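Local coordinates for putative thiosugar synthase (Amycolatopsis orientalis, PDB 4N6F), which probably builds a 2-thiosugar from a sugar phosphate with sulfur handed over by a carrier protein, using a TIM barrel related to thiazole synthase ThiG, at residues 19-23 with 77-81; 29-33 with 83-87; 36-40 with 68-73; 150-154 with 183-189. All blocks are in the same frame, centred on the assembly; numbering follows the deposited sequence.

In the fold
The four contacts lie in different parts of one TIM barrel. Contact 2 joins the loops that follow strands 26-28 and 79-83 and lies at the bound fructose 6-phosphate, with G29, E31 and S85 among the pocket residues. Contact 1, centred about 18 Å away, sits where strand 79-83 begins, so that strand runs from one contact to the other. Contact 3 pairs outer helices 36-46 and 60-70; its centre is about 17 Å from that of contact 2, which it touches through Y33 against L38 and V39. F78 on L73 ties it to contact 1. Contact 4 pairs another two outer helices, across the chain's centre from contacts 2 and 3, its centre about 25 Å from that of contact 2 and about 36 Å from that of contact 3.

Contact 1 (19-23 with 77-81); sequences AREFR and DFTWI
Successive bends at chi2 (-57°) and chi3 (-46°) fold the R20 side chain around the hydroxyl of T79, while T79 holds OG1 beside its own backbone N and opposite its carbonyl carbon. The contact sets the N-terminal hairpin of strands 15-17 and 20-22 against the TIM barrel, at the residue where strand 79-83 starts. The axes of strands 20-22 and 79-81 run at 88° to each other, so side chains rather than backbone pairing join them. R20 grips T79 side-on: NE to OG1 is 2.8 Å and NH2 to OG1 is also 2.8 Å, with the oxygen lying in the guanidinium plane. Both bonds are moderately bent, as expected when two donors converge on one acceptor. The carbonyl oxygen of F78 stands over one face of the same guanidinium. Beside this polar grip, F22 reaches across T79 at about a right angle, its CZ 4.1 Å from T79 CG2, and more loosely approaches I81. F22 also packs on V50 of the neighbouring barrel strand, which extends the apolar seam. A water also meets the hydroxyl: it lies 2.5 Å from T79 OG1 and donates to E21 O over 2.6 Å.

Contact 2 (29-33 with 83-87); sequences GIEQY and TTSFA. With F6R (fructose -6-phosphate), chain F.
The carboxylate of E31 is held firmly at OE2, which takes two hydroxyl donors, S85 OG at 2.9 Å and T83 OG1 also at 2.9 Å, with a further weak bond from K110. The hydroxyls arrive on the anti side of that oxygen but from opposite faces of the carboxylate, 30° and 24° out of its plane, and so brace the group from above and below. T83 OG1 is itself fixed by an ST turn, accepting from S85 N at 3.0 Å. The bend at chi2 (-106°) carries the carboxylate to the pocket, where E31 OE1 lies 2.7 Å from O2 of fructose 6-phosphate. These loops follow strands 26-28 and 79-83 at the C-terminal end of the TIM barrel, where enzymes of this fold bind their substrates; R114 and N217 hold the same ligand. Replacing E31 with an alanine would probably leave both hydroxyls without their shared acceptor and remove the carboxylate oxygen that lies next to the ligand's O2. Further out the contact loosens. F86 presents its ring edge to E31 O, with CZ to that oxygen 3.4 Å, and Q32 CG rests 3.7 Å from F86 CZ. Both F86 and Q32 are exposed, and their flat groups lie well out of parallel, without stacking.

Contact 3 (36-40 with 68-73); sequences VPLVR and DLADEL. With CA (calcium ion), chain D.
R40 NH2 donates to E72 OE1 over 2.7 Å, a salt bridge from helix 36-46 to the loop that follows helix 60-70. The N-H...O angle is 147°; OE1 lies close to the guanidinium plane and is approached nearly along its C-O axis. The two flat groups are turned 42° from each other and one N-H alone crosses to E72, while NE and NH1 are bonded close by in the chain. R40 sends CG anti to its backbone nitrogen and then bends at chi3 (71°), which brings the guanidinium across to E72; P37 CA lies over one of its faces. The other carboxylate oxygen, E72 OE2, binds calcium at 2.3 Å, so one side chain bridges arginine and metal, and each positive charge probably helps to offset the acid. D68 contributes twice to the ion, through OD1 at 2.3 Å and its backbone O at 2.5 Å, and D71 OD1 adds a bond of 2.5 Å; three waters complete the modelled shell. Under this polar rim the helices meet through apolar groups. V39 CG1 touches L69 CD2 at 3.7 Å, crossing at about a right angle, and V36 CG1 lies 3.7 Å from L69 CA. V36 CG2 slants across the side chain of the calcium-binding D68, 3.5 Å from its OD2. L69 O accepts from both E72 N and L73 N, a backbone turn that carries the chain out of helix 60-70 and places the ligands D71 and E72. This is a calcium site at the C-terminal end of an outer TIM-barrel helix, packed against the helix beside it.

Contact 4 (150-154 with 183-189); sequences ARALE and LIEQIGI. With CA (calcium ion), chain E.
Segment 150-154 runs as regular helix beside the last turn of helix 177-186 (residues 183-186) and the loop after it, with R151 CA 6.7 Å from the CA of I187, the first residue to leave helical geometry. The two are successive outer helices of the TIM barrel, 147-156 and 177-186, with strand 161-164 between them in the chain. The inner part of the contact is apolar. I187 directs CG1 beside its backbone nitrogen, and a further bend (chi2 -56°) lays CD1 against A150 CB at 3.6 Å. On another side the same methyl meets the aliphatic stem of R151, I187 CD1 to R151 CG 3.8 Å. L183 CD1 adds a looser touch on A150 CB at 4.1 Å; A150 also packs on I143 and L161, so the seam continues to the barrel strands. Toward solvent the contact becomes polar. The extended side chain of E154 reaches the loop and accepts from G188 N at OE1, 2.9 Å away. The N-H points almost straight at the oxygen (177°), though it comes from above the carboxylate, 40° out of its plane. A CB on G188 would come too near E154 OE2, so the lack of a side chain there is consistent with the close approach of the acid. Shortening E154 to an alanine is likely to leave the G188 amide without this acceptor and the calcium-bound water without its carboxylate partner. A calcium ion is modelled on G188 O at 2.7 Å, its other ligands in the model being two waters; one of them donates to E154 OE2 at 2.5 Å.

Contact 1 (19-23 with 77-81)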
loop_
_atom_site.group_PDB
_atom_site.type_symbol
_atom_site.label_atom_id
_atom_site.label_comp_id
_atom_site.label_asym_id
_atom_site.label_seq_id
_atom_site.Cartn_x
_atom_site.Cartn_y
_atom_site.Cartn_z
ATOM N N ALA A 19 20.588 -23.156 -6.706
ATOM C CA ALA A 19 19.596 -23.697 -5.759
ATOM C C ALA A 19 18.907 -22.626 -4.895
ATOM O O ALA A 19 18.004 -22.947 -4.135
ATOM C CB ALA A 19 20.260 -24.724 -4.836
ATOM N N ARG A 20 19.335 -21.367 -4.974
ATOM C CA ARG A 20 18.844 -20.355 -4.024
ATOM C C ARG A 20 17.615 -19.627 -4.565
ATOM O O ARG A 20 17.664 -19.010 -5.636
ATOM C CB ARG A 20 19.948 -19.349 -3.682
ATOM C CG ARG A 20 21.167 -19.939 -2.972
ATOM C CD ARG A 20 20.813 -20.657 -1.671
ATOM N NE ARG A 20 19.894 -19.871 -0.842
ATOM C CZ ARG A 20 19.332 -20.289 0.289
ATOM N NH1 ARG A 20 19.580 -21.502 0.767
ATOM N NH2 ARG A 20 18.503 -19.485 0.947
ATOM N N GLU A 21 16.521 -19.699 -3.812
ATOM C CA GLU A 21 15.270 -19.050 -4.171
ATOM C C GLU A 21 15.083 -17.748 -3.389
ATOM O O GLU A 21 15.338 -17.704 -2.185
ATOM C CB GLU A 21 14.100 -20.002 -3.912
ATOM C CG GLU A 21 14.131 -21.224 -4.819
ATOM C CD GLU A 21 13.089 -22.270 -4.479
ATOM O OE1 GLU A 21 12.781 -22.448 -3.285
ATOM O OE2 GLU A 21 12.586 -22.926 -5.405
ATOM N N PHE A 22 14.642 -16.704 -4.088
ATOM C CA PHE A 22 14.273 -15.427 -3.478
ATOM C C PHE A 22 12.761 -15.344 -3.476
ATOM O O PHE A 22 12.156 -15.252 -4.549
ATOM C CB PHE A 22 14.791 -14.237 -4.292
ATOM C CG PHE A 22 16.291 -14.109 -4.331
ATOM C CD1 PHE A 22 17.079 -15.088 -4.926
ATOM C CD2 PHE A 22 16.911 -12.981 -3.814
ATOM C CE1 PHE A 22 18.458 -14.966 -4.967
ATOM C CE2 PHE A 22 18.290 -12.842 -3.867
ATOM C CZ PHE A 22 19.066 -13.839 -4.445
ATOM N N ARG A 23 12.162 -15.349 -2.285
ATOM C CA ARG A 23 10.711 -15.285 -2.129
ATOM C C ARG A 23 10.208 -13.980 -1.506
ATOM O O ARG A 23 9.191 -13.430 -1.941
ATOM C CB ARG A 23 10.227 -16.434 -1.245
ATOM C CG ARG A 23 10.432 -17.819 -1.830
ATOM C CD ARG A 23 9.851 -18.884 -0.905
ATOM N NE ARG A 23 9.226 -19.956 -1.672
ATOM C CZ ARG A 23 9.872 -20.992 -2.200
ATOM N NH1 ARG A 23 11.185 -21.124 -2.049
ATOM N NH2 ARG A 23 9.197 -21.910 -2.889
ATOM N N ASP A 77 18.513 -19.866 6.947
ATOM C CA ASP A 77 17.289 -19.653 6.175
ATOM C C ASP A 77 17.445 -18.557 5.107
ATOM O O ASP A 77 16.553 -18.363 4.302
ATOM C CB ASP A 77 16.118 -19.290 7.100
ATOM C CG ASP A 77 15.637 -20.470 7.952
ATOM O OD1 ASP A 77 16.085 -21.619 7.725
ATOM O OD2 ASP A 77 14.795 -20.237 8.850
ATOM N N PHE A 78 18.573 -17.849 5.107
ATOM C CA PHE A 78 18.764 -16.701 4.232
ATOM C C PHE A 78 19.691 -17.061 3.087
ATOM O O PHE A 78 20.609 -17.865 3.255
ATOM C CB PHE A 78 19.368 -15.527 5.011
ATOM C CG PHE A 78 18.429 -14.904 6.005
ATOM C CD1 PHE A 78 18.078 -15.574 7.170
ATOM C CD2 PHE A 78 17.907 -13.642 5.787
ATOM C CE1 PHE A 78 17.217 -15.001 8.092
ATOM C CE2 PHE A 78 17.052 -13.059 6.708
ATOM C CZ PHE A 78 16.700 -13.745 7.860
ATOM N N THR A 79 19.442 -16.469 1.924
ATOM C CA THR A 79 20.446 -16.435 0.867
ATOM C C THR A 79 21.416 -15.305 1.175
ATOM O O THR A 79 20.997 -14.157 1.384
ATOM C CB THR A 79 19.805 -16.199 -0.509
ATOM O OG1 THR A 79 18.911 -17.274 -0.799
ATOM C CG2 THR A 79 20.866 -16.123 -1.600
ATOM N N TRP A 80 22.706 -15.618 1.206
ATOM C CA TRP A 80 23.732 -14.612 1.488
ATOM C C TRP A 80 24.200 -13.973 0.199
ATOM O O TRP A 80 24.524 -14.667 -0.761
ATOM C CB TRP A 80 24.949 -15.237 2.200
ATOM C CG TRP A 80 24.681 -15.719 3.600
ATOM C CD1 TRP A 80 23.537 -16.283 4.069
ATOM C CD2 TRP A 80 25.601 -15.703 4.697
ATOM N NE1 TRP A 80 23.675 -16.604 5.402
ATOM C CE2 TRP A 80 24.937 -16.258 5.808
ATOM C CE3 TRP A 80 26.920 -15.267 4.847
ATOM C CZ2 TRP A 80 25.549 -16.397 7.058
ATOM C CZ3 TRP A 80 27.530 -15.405 6.088
ATOM C CH2 TRP A 80 26.840 -15.964 7.178
ATOM N N ILE A 81 24.245 -12.648 0.169
ATOM C CA ILE A 81 24.762 -11.966 -1.002
ATOM C C ILE A 81 25.740 -10.880 -0.579
ATOM O O ILE A 81 25.555 -10.221 0.440
ATOM C CB ILE A 81 23.626 -11.393 -1.901
ATOM C CG1 ILE A 81 22.958 -10.154 -1.295
ATOM C CG2 ILE A 81 22.578 -12.467 -2.174
ATOM C CD1 ILE A 81 22.181 -9.364 -2.326
HETATM O O HOH W 1 16.557 -16.675 -0.122
#

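Contact 2 (29-33 with 83-87)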
loop_
_atom_site.group_PDB
_atom_site.type_symbol
_atom_site.label_atom_id
_atom_site.label_comp_id
_atom_site.label_asym_id
_atom_site.label_seq_id
_atom_site.Cartn_x
_atom_site.Cartn_y
_atom_site.Cartn_z
ATOM N N GLY A 29 18.445 -3.287 3.238
ATOM C CA GLY A 29 19.815 -2.866 3.011
ATOM C C GLY A 29 20.446 -2.577 4.352
ATOM O O GLY A 29 20.486 -1.426 4.791
ATOM N N ILE A 30 20.937 -3.634 4.989
ATOM C CA ILE A 30 21.450 -3.577 6.357
ATOM C C ILE A 30 22.944 -3.287 6.442
ATOM O O ILE A 30 23.460 -3.096 7.541
ATOM C CB ILE A 30 21.243 -4.924 7.103
ATOM C CG1 ILE A 30 21.936 -6.071 6.356
ATOM C CG2 ILE A 30 19.763 -5.222 7.297
ATOM C CD1 ILE A 30 22.189 -7.289 7.213
ATOM N N GLU A 31 23.643 -3.266 5.305
ATOM C CA GLU A 31 25.111 -3.375 5.328
ATOM C C GLU A 31 25.820 -2.309 6.187
ATOM O O GLU A 31 26.924 -2.556 6.667
ATOM C CB GLU A 31 25.724 -3.472 3.904
ATOM C CG GLU A 31 25.426 -2.337 2.926
ATOM C CD GLU A 31 24.411 -2.735 1.852
ATOM O OE1 GLU A 31 23.238 -2.947 2.213
ATOM O OE2 GLU A 31 24.778 -2.825 0.650
ATOM N N GLN A 32 25.176 -1.164 6.415
ATOM C CA GLN A 32 25.745 -0.103 7.258
ATOM C C GLN A 32 25.321 -0.168 8.732
ATOM O O GLN A 32 25.860 0.555 9.559
ATOM C CB GLN A 32 25.383 1.269 6.684
ATOM C CG GLN A 32 26.000 1.530 5.321
ATOM C CD GLN A 32 25.928 2.991 4.918
ATOM O OE1 GLN A 32 24.891 3.643 5.083
ATOM N NE2 GLN A 32 27.031 3.515 4.380
ATOM N N TYR A 33 24.375 -1.042 9.058
ATOM C CA TYR A 33 23.870 -1.174 10.429
ATOM C C TYR A 33 24.946 -1.864 11.275
ATOM O O TYR A 33 25.482 -2.892 10.855
ATOM C CB TYR A 33 22.607 -2.050 10.458
ATOM C CG TYR A 33 21.381 -1.581 9.678
ATOM C CD1 TYR A 33 21.464 -0.657 8.630
ATOM C CD2 TYR A 33 20.126 -2.113 9.971
ATOM C CE1 TYR A 33 20.335 -0.265 7.926
ATOM C CE2 TYR A 33 18.997 -1.731 9.270
ATOM C CZ TYR A 33 19.101 -0.804 8.250
ATOM O OH TYR A 33 17.962 -0.432 7.564
ATOM N N THR A 83 28.131 -7.321 -1.328
ATOM C CA THR A 83 27.854 -5.970 -1.771
ATOM C C THR A 83 29.146 -5.212 -2.111
ATOM O O THR A 83 30.215 -5.515 -1.568
ATOM C CB THR A 83 27.050 -5.193 -0.710
ATOM O OG1 THR A 83 26.877 -3.845 -1.144
ATOM C CG2 THR A 83 27.768 -5.197 0.637
ATOM N N THR A 84 29.030 -4.245 -3.023
ATOM C CA THR A 84 30.118 -3.318 -3.337
ATOM C C THR A 84 29.758 -1.876 -2.952
ATOM O O THR A 84 30.440 -0.935 -3.370
ATOM C CB THR A 84 30.449 -3.315 -4.844
ATOM O OG1 THR A 84 29.353 -2.747 -5.569
ATOM C CG2 THR A 84 30.732 -4.715 -5.364
ATOM N N SER A 85 28.703 -1.691 -2.155
ATOM C CA SER A 85 28.211 -0.336 -1.847
ATOM C C SER A 85 29.179 0.521 -1.009
ATOM O O SER A 85 29.027 1.739 -0.953
ATOM C CB SER A 85 26.837 -0.387 -1.170
ATOM O OG SER A 85 26.918 -0.927 0.133
ATOM N N PHE A 86 30.156 -0.106 -0.360
ATOM C CA PHE A 86 31.165 0.639 0.397
ATOM C C PHE A 86 32.279 1.167 -0.493
ATOM O O PHE A 86 32.951 2.132 -0.135
ATOM C CB PHE A 86 31.730 -0.214 1.531
ATOM C CG PHE A 86 30.786 -0.357 2.682
ATOM C CD1 PHE A 86 30.657 0.663 3.614
ATOM C CD2 PHE A 86 29.994 -1.489 2.815
ATOM C CE1 PHE A 86 29.769 0.550 4.674
ATOM C CE2 PHE A 86 29.104 -1.607 3.869
ATOM C CZ PHE A 86 28.992 -0.587 4.800
ATOM N N ALA A 87 32.468 0.538 -1.649
ATOM C CA ALA A 87 33.451 0.995 -2.632
ATOM C C ALA A 87 32.956 2.258 -3.339
ATOM O O ALA A 87 31.769 2.381 -3.639
ATOM C CB ALA A 87 33.728 -0.106 -3.644
HETATM C C1 F6R F . 22.924 -0.788 -1.599
HETATM C C2 F6R F . 22.319 -0.325 -0.303
HETATM C C3 F6R F . 21.945 1.115 -0.053
HETATM C C4 F6R F . 20.639 1.405 -0.796
HETATM C C5 F6R F . 19.977 2.691 -0.294
HETATM C C6 F6R F . 18.492 2.698 -0.600
HETATM O O2 F6R F . 22.062 -1.146 0.579
HETATM O O3 F6R F . 22.948 2.061 -0.438
HETATM O O4 F6R F . 20.910 1.542 -2.200
HETATM O O5 F6R F . 20.142 2.848 1.114
HETATM O O6 F6R F . 17.973 3.978 -0.257
HETATM P P F6R F . 17.165 4.265 1.087
HETATM O O1P F6R F . 18.241 4.308 2.131
HETATM O O2P F6R F . 16.195 3.131 1.273
HETATM O O3P F6R F . 16.479 5.557 0.745
#

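Contact 3 (36-40 with 68-73)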
loop_
_atom_site.group_PDB
_atom_site.type_symbol
_atom_site.label_atom_id
_atom_site.label_comp_id
_atom_site.label_asym_id
_atom_site.label_seq_id
_atom_site.Cartn_x
_atom_site.Cartn_y
_atom_site.Cartn_z
ATOM N N VAL A 36 23.218 -5.269 16.384
ATOM C CA VAL A 36 22.750 -6.641 16.160
ATOM C C VAL A 36 21.249 -6.805 16.440
ATOM O O VAL A 36 20.538 -7.399 15.626
ATOM C CB VAL A 36 23.593 -7.666 16.951
ATOM C CG1 VAL A 36 23.012 -9.072 16.842
ATOM C CG2 VAL A 36 25.021 -7.657 16.438
ATOM N N PRO A 37 20.759 -6.280 17.582
ATOM C CA PRO A 37 19.317 -6.230 17.828
ATOM C C PRO A 37 18.496 -5.629 16.685
ATOM O O PRO A 37 17.466 -6.185 16.321
ATOM C CB PRO A 37 19.209 -5.341 19.071
ATOM C CG PRO A 37 20.457 -5.644 19.830
ATOM C CD PRO A 37 21.524 -5.907 18.793
ATOM N N LEU A 38 18.953 -4.505 16.140
ATOM C CA LEU A 38 18.273 -3.844 15.029
ATOM C C LEU A 38 18.194 -4.750 13.796
ATOM O O LEU A 38 17.135 -4.879 13.181
ATOM C CB LEU A 38 18.985 -2.539 14.647
ATOM C CG LEU A 38 18.445 -1.807 13.402
ATOM C CD1 LEU A 38 17.020 -1.320 13.641
ATOM C CD2 LEU A 38 19.341 -0.653 12.985
ATOM N N VAL A 39 19.319 -5.346 13.423
ATOM C CA VAL A 39 19.362 -6.212 12.254
ATOM C C VAL A 39 18.390 -7.368 12.458
ATOM O O VAL A 39 17.537 -7.621 11.612
ATOM C CB VAL A 39 20.784 -6.730 11.969
ATOM C CG1 VAL A 39 20.770 -7.807 10.895
ATOM C CG2 VAL A 39 21.685 -5.590 11.525
ATOM N N ARG A 40 18.509 -8.038 13.601
ATOM C CA ARG A 40 17.641 -9.166 13.941
ATOM C C ARG A 40 16.168 -8.789 13.800
ATOM O O ARG A 40 15.421 -9.435 13.075
ATOM C CB ARG A 40 17.932 -9.628 15.370
ATOM C CG ARG A 40 17.045 -10.748 15.904
ATOM C CD ARG A 40 17.108 -10.778 17.426
ATOM N NE ARG A 40 16.405 -9.632 18.011
ATOM C CZ ARG A 40 16.751 -8.996 19.132
ATOM N NH1 ARG A 40 16.025 -7.967 19.549
ATOM N NH2 ARG A 40 17.823 -9.354 19.829
ATOM N N ASP A 68 27.713 -12.772 16.837
ATOM C CA ASP A 68 26.649 -12.201 17.661
ATOM C C ASP A 68 25.272 -12.362 16.982
ATOM O O ASP A 68 24.308 -12.765 17.626
ATOM C CB ASP A 68 26.940 -10.717 17.965
ATOM C CG ASP A 68 26.104 -10.160 19.127
ATOM O OD1 ASP A 68 25.281 -10.898 19.703
ATOM O OD2 ASP A 68 26.277 -8.968 19.476
ATOM N N LEU A 69 25.183 -12.071 15.686
ATOM C CA LEU A 69 23.904 -12.161 14.970
ATOM C C LEU A 69 23.446 -13.607 14.772
ATOM O O LEU A 69 22.251 -13.892 14.811
ATOM C CB LEU A 69 24.004 -11.463 13.616
ATOM C CG LEU A 69 22.716 -11.345 12.791
ATOM C CD1 LEU A 69 21.636 -10.540 13.513
ATOM C CD2 LEU A 69 23.044 -10.712 11.449
ATOM N N ALA A 70 24.404 -14.512 14.586
ATOM C CA ALA A 70 24.118 -15.896 14.201
ATOM C C ALA A 70 23.345 -16.734 15.227
ATOM O O ALA A 70 22.692 -17.694 14.842
ATOM C CB ALA A 70 25.411 -16.613 13.825
ATOM N N ASP A 71 23.415 -16.401 16.517
ATOM C CA ASP A 71 22.627 -17.147 17.519
ATOM C C ASP A 71 21.293 -16.473 17.855
ATOM O O ASP A 71 20.581 -16.921 18.752
ATOM C CB ASP A 71 23.436 -17.416 18.798
ATOM C CG ASP A 71 23.724 -16.157 19.602
ATOM O OD1 ASP A 71 23.396 -15.042 19.151
ATOM O OD2 ASP A 71 24.285 -16.284 20.706
ATOM N N GLU A 72 20.962 -15.404 17.141
ATOM C CA GLU A 72 19.683 -14.719 17.322
ATOM C C GLU A 72 18.791 -14.740 16.087
ATOM O O GLU A 72 17.599 -14.489 16.196
ATOM C CB GLU A 72 19.928 -13.282 17.751
ATOM C CG GLU A 72 20.456 -13.192 19.164
ATOM C CD GLU A 72 20.878 -11.795 19.524
ATOM O OE1 GLU A 72 20.001 -10.909 19.525
ATOM O OE2 GLU A 72 22.081 -11.591 19.807
ATOM N N LEU A 73 19.386 -15.000 14.924
ATOM C CA LEU A 73 18.673 -15.181 13.667
ATOM C C LEU A 73 19.108 -16.507 13.066
ATOM O O LEU A 73 20.272 -16.864 13.188
ATOM C CB LEU A 73 19.053 -14.081 12.668
ATOM C CG LEU A 73 18.100 -12.936 12.377
ATOM C CD1 LEU A 73 18.677 -12.132 11.223
ATOM C CD2 LEU A 73 16.698 -13.405 12.028
HETATM CA CA CA D . 24.025 -12.813 20.149
HETATM O O HOH W 2 22.463 -13.968 22.188
HETATM O O HOH W 3 26.000 -13.857 20.836
HETATM O O HOH W 4 23.967 -11.199 22.280
#

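Contact 4 (150-154 with 183-189)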
loop_
_atom_site.group_PDB
_atom_site.type_symbol
_atom_site.label_atom_id
_atom_site.label_comp_id
_atom_site.label_asym_id
_atom_site.label_seq_id
_atom_site.Cartn_x
_atom_site.Cartn_y
_atom_site.Cartn_z
ATOM N N ALA A 150 19.370 -0.662 -18.993
ATOM C CA ALA A 150 18.689 -1.857 -18.520
ATOM C C ALA A 150 18.844 -3.003 -19.521
ATOM O O ALA A 150 19.115 -4.149 -19.140
ATOM C CB ALA A 150 17.221 -1.556 -18.263
ATOM N N ARG A 151 18.695 -2.687 -20.803
ATOM C CA ARG A 151 18.861 -3.679 -21.858
ATOM C C ARG A 151 20.280 -4.235 -21.963
ATOM O O ARG A 151 20.468 -5.434 -22.193
ATOM C CB ARG A 151 18.423 -3.105 -23.207
ATOM C CG ARG A 151 16.931 -2.860 -23.295
ATOM C CD ARG A 151 16.540 -2.362 -24.680
ATOM N NE ARG A 151 15.089 -2.337 -24.861
ATOM C CZ ARG A 151 14.457 -1.662 -25.819
ATOM N NH1 ARG A 151 15.135 -0.920 -26.693
ATOM N NH2 ARG A 151 13.135 -1.699 -25.890
ATOM N N ALA A 152 21.280 -3.377 -21.826
ATOM C CA ALA A 152 22.658 -3.852 -21.827
ATOM C C ALA A 152 22.877 -4.789 -20.635
ATOM O O ALA A 152 23.583 -5.793 -20.744
ATOM C CB ALA A 152 23.620 -2.673 -21.768
ATOM N N LEU A 153 22.263 -4.467 -19.496
ATOM C CA LEU A 153 22.426 -5.298 -18.296
ATOM C C LEU A 153 21.718 -6.638 -18.422
ATOM O O LEU A 153 22.243 -7.663 -17.986
ATOM C CB LEU A 153 22.006 -4.541 -17.027
ATOM C CG LEU A 153 22.989 -3.425 -16.666
ATOM C CD1 LEU A 153 22.436 -2.561 -15.546
ATOM C CD2 LEU A 153 24.375 -3.952 -16.304
ATOM N N GLU A 154 20.548 -6.649 -19.050
ATOM C CA GLU A 154 19.882 -7.914 -19.338
ATOM C C GLU A 154 20.711 -8.746 -20.314
ATOM O O GLU A 154 20.889 -9.937 -20.122
ATOM C CB GLU A 154 18.464 -7.705 -19.881
ATOM C CG GLU A 154 17.815 -9.011 -20.340
ATOM C CD GLU A 154 16.324 -8.904 -20.642
ATOM O OE1 GLU A 154 15.779 -7.780 -20.739
ATOM O OE2 GLU A 154 15.685 -9.969 -20.780
ATOM N N LEU A 183 10.000 0.462 -18.143
ATOM C CA LEU A 183 11.241 -0.300 -18.067
ATOM C C LEU A 183 10.941 -1.753 -17.705
ATOM O O LEU A 183 11.481 -2.678 -18.318
ATOM C CB LEU A 183 12.188 0.351 -17.062
ATOM C CG LEU A 183 13.563 -0.280 -16.858
ATOM C CD1 LEU A 183 14.537 0.728 -16.264
ATOM C CD2 LEU A 183 13.481 -1.505 -15.962
ATOM N N ILE A 184 10.057 -1.957 -16.728
ATOM C CA ILE A 184 9.656 -3.307 -16.333
ATOM C C ILE A 184 8.986 -4.072 -17.486
ATOM O O ILE A 184 9.247 -5.268 -17.685
ATOM C CB ILE A 184 8.741 -3.281 -15.093
ATOM C CG1 ILE A 184 9.546 -2.843 -13.875
ATOM C CG2 ILE A 184 8.151 -4.663 -14.816
ATOM C CD1 ILE A 184 8.702 -2.451 -12.680
ATOM N N GLU A 185 8.137 -3.384 -18.247
ATOM C CA GLU A 185 7.508 -3.993 -19.438
ATOM C C GLU A 185 8.533 -4.456 -20.468
ATOM O O GLU A 185 8.347 -5.483 -21.097
ATOM C CB GLU A 185 6.549 -3.013 -20.127
ATOM C CG GLU A 185 5.308 -2.675 -19.312
ATOM C CD GLU A 185 4.427 -1.612 -19.970
ATOM O OE1 GLU A 185 4.742 -1.162 -21.094
ATOM O OE2 GLU A 185 3.416 -1.220 -19.357
ATOM N N GLN A 186 9.608 -3.700 -20.634
ATOM C CA GLN A 186 10.592 -3.963 -21.696
ATOM C C GLN A 186 11.684 -4.955 -21.315
ATOM O O GLN A 186 12.364 -5.504 -22.185
ATOM C CB GLN A 186 11.245 -2.643 -22.132
ATOM C CG GLN A 186 10.320 -1.747 -22.941
ATOM C CD GLN A 186 9.795 -2.420 -24.197
ATOM O OE1 GLN A 186 8.610 -2.345 -24.490
ATOM N NE2 GLN A 186 10.669 -3.092 -24.935
ATOM N N ILE A 187 11.856 -5.182 -20.019
ATOM C CA ILE A 187 12.992 -5.946 -19.497
ATOM C C ILE A 187 12.526 -7.325 -19.039
ATOM O O ILE A 187 11.477 -7.460 -18.450
ATOM C CB ILE A 187 13.665 -5.148 -18.351
ATOM C CG1 ILE A 187 14.243 -3.836 -18.898
ATOM C CG2 ILE A 187 14.758 -5.940 -17.664
ATOM C CD1 ILE A 187 15.227 -3.984 -20.041
ATOM N N GLY A 188 13.310 -8.351 -19.346
ATOM C CA GLY A 188 12.948 -9.724 -19.029
ATOM C C GLY A 188 13.433 -10.222 -17.681
ATOM O O GLY A 188 13.091 -11.326 -17.272
ATOM N N ILE A 189 14.232 -9.436 -16.975
ATOM C CA ILE A 189 14.692 -9.868 -15.654
ATOM C C ILE A 189 13.904 -9.134 -14.576
ATOM O O ILE A 189 13.413 -8.031 -14.810
ATOM C CB ILE A 189 16.207 -9.697 -15.472
ATOM C CG1 ILE A 189 16.661 -8.289 -15.812
ATOM C CG2 ILE A 189 16.946 -10.702 -16.352
ATOM C CD1 ILE A 189 18.087 -8.009 -15.391
HETATM CA CA CA E . 14.430 -13.443 -18.243
HETATM O O HOH W 5 14.054 -4.825 -24.268
HETATM O O HOH W 6 16.143 -12.195 -19.693
HETATM O O HOH W 7 15.606 -15.116 -19.191
#